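Local coordinates for TATA-binding protein (Sulfolobus acidocaldarius, PDB 1MP9), which probably binds the TATA box of archaeal promoters as a general transcription factor, helping to activate genes transcribed by RNA polymerase, at residues 7-13 with 175-179. Residues are numbered along the deposited sequence; the frame is centred on the assembly and turned at random.
Sequences IPYKAVV and VKKIF
Tyr9 and Phe179 form a T-shaped pair in which the tyrosine directs its edge at the phenylalanine face, with centroids 5.2 Å apart and planes at 83°. The closest approach, Tyr9 CD1 to Phe179 CD2, is 3.3 Å. With CG anti to the backbone N (chi1 -178°), the Tyr9 ring reaches from the N-terminal arm to helix 168-184. CE1 meets the helix backbone at Lys176 CA, 3.6 Å away, and OH lies 3.6 Å from Val175 CG1. A long flat side chain suits this reach; an alanine here would probably leave the Phe179 face without its aromatic partner and uncover the flank of Lys176.

Among aliphatic contacts, Ile7 CG2 abuts the Phe179 ring edge at CZ (3.9 Å); phenylalanine thus offers both a face and a rim. Toward strand 12-23, beta-branched Val175 gives two methyls to two partners, CG1 meeting Ala11 CB at 3.9 Å and CG2 meeting Val13 CG2; small Ala11 lets the arm run close. Lys176 lays CB and CG near Tyr9 CE1, its NZ being salt-bridged to Asp180.

Being apolar and aromatic, the contact depends on shape fit and burial, and joins the N-terminal arm of the TBP saddle to residues 175-179 of repeat 2.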
# COMPACT_ATOMS: atom_id res chain seq x y z
N ILE A 7 10.58 25.52 2.26
CA ILE A 7 10.35 24.53 3.29
C ILE A 7 11.56 23.65 3.37
O ILE A 7 11.87 22.94 2.43
CB ILE A 7 9.13 23.69 2.96
CG1 ILE A 7 7.92 24.61 2.87
CG2 ILE A 7 8.90 22.63 4.05
CD1 ILE A 7 6.70 23.94 2.28
N PRO A 8 12.27 23.67 4.51
CA PRO A 8 13.46 22.85 4.66
C PRO A 8 13.13 21.38 4.81
O PRO A 8 12.07 21.02 5.30
CB PRO A 8 14.10 23.43 5.92
CG PRO A 8 12.88 23.66 6.77
CD PRO A 8 11.89 24.29 5.79
N TYR A 9 14.05 20.53 4.38
CA TYR A 9 13.90 19.09 4.49
C TYR A 9 14.27 18.73 5.93
O TYR A 9 15.40 18.93 6.36
CB TYR A 9 14.84 18.38 3.49
CG TYR A 9 14.71 16.88 3.50
CD1 TYR A 9 13.69 16.24 2.81
CD2 TYR A 9 15.58 16.09 4.26
CE1 TYR A 9 13.54 14.85 2.86
CE2 TYR A 9 15.44 14.71 4.32
CZ TYR A 9 14.42 14.09 3.62
OH TYR A 9 14.29 12.72 3.68
N LYS A 10 13.32 18.20 6.68
CA LYS A 10 13.57 17.85 8.07
C LYS A 10 13.06 16.44 8.35
O LYS A 10 12.82 16.07 9.50
CB LYS A 10 12.84 18.83 9.00
CG LYS A 10 13.28 20.31 8.87
CD LYS A 10 14.64 20.54 9.51
CE LYS A 10 14.63 20.17 10.98
NZ LYS A 10 16.01 20.20 11.58
N ALA A 11 12.88 15.66 7.29
CA ALA A 11 12.36 14.30 7.47
C ALA A 11 13.35 13.40 8.18
O ALA A 11 14.55 13.47 7.93
CB ALA A 11 11.99 13.70 6.13
N VAL A 12 12.82 12.57 9.08
CA VAL A 12 13.61 11.63 9.85
C VAL A 12 13.12 10.22 9.53
O VAL A 12 11.91 9.93 9.60
CB VAL A 12 13.44 11.90 11.36
CG1 VAL A 12 14.18 10.81 12.18
CG2 VAL A 12 14.00 13.31 11.70
N VAL A 13 14.07 9.37 9.14
CA VAL A 13 13.78 8.00 8.77
C VAL A 13 14.18 7.04 9.89
O VAL A 13 15.24 7.20 10.47
CB VAL A 13 14.57 7.60 7.48
CG1 VAL A 13 14.34 6.09 7.17
CG2 VAL A 13 14.12 8.47 6.28
N VAL A 175 11.70 8.71 0.51
CA VAL A 175 11.17 9.73 1.43
C VAL A 175 11.46 11.13 0.88
O VAL A 175 10.55 11.92 0.76
CB VAL A 175 11.77 9.55 2.89
CG1 VAL A 175 11.35 10.71 3.79
CG2 VAL A 175 11.26 8.22 3.49
N LYS A 176 12.72 11.43 0.54
CA LYS A 176 13.04 12.74 -0.02
C LYS A 176 12.25 12.99 -1.31
O LYS A 176 11.85 14.12 -1.57
CB LYS A 176 14.55 12.89 -0.35
CG LYS A 176 14.83 14.29 -0.97
CD LYS A 176 16.26 14.55 -1.46
CE LYS A 176 16.36 15.90 -2.27
NZ LYS A 176 15.76 17.06 -1.55
N LYS A 177 12.05 11.96 -2.11
CA LYS A 177 11.32 12.13 -3.37
C LYS A 177 9.87 12.56 -3.16
O LYS A 177 9.41 13.52 -3.78
CB LYS A 177 11.36 10.84 -4.19
CG LYS A 177 10.89 10.96 -5.65
CD LYS A 177 11.31 9.67 -6.42
CE LYS A 177 10.53 9.49 -7.73
NZ LYS A 177 11.07 8.33 -8.53
N ILE A 178 9.12 11.86 -2.31
CA ILE A 178 7.73 12.23 -2.13
C ILE A 178 7.63 13.54 -1.42
O ILE A 178 6.71 14.32 -1.66
CB ILE A 178 6.94 11.09 -1.38
CG1 ILE A 178 5.43 11.34 -1.51
CG2 ILE A 178 7.35 11.00 0.04
CD1 ILE A 178 4.90 11.19 -2.90
N PHE A 179 8.60 13.83 -0.55
CA PHE A 179 8.61 15.11 0.16
C PHE A 179 8.73 16.24 -0.88
O PHE A 179 7.98 17.19 -0.88
CB PHE A 179 9.80 15.21 1.13
CG PHE A 179 9.99 16.61 1.70
CD1 PHE A 179 9.16 17.08 2.72
CD2 PHE A 179 11.00 17.44 1.23
CE1 PHE A 179 9.34 18.39 3.27
CE2 PHE A 179 11.19 18.75 1.77
CZ PHE A 179 10.34 19.21 2.79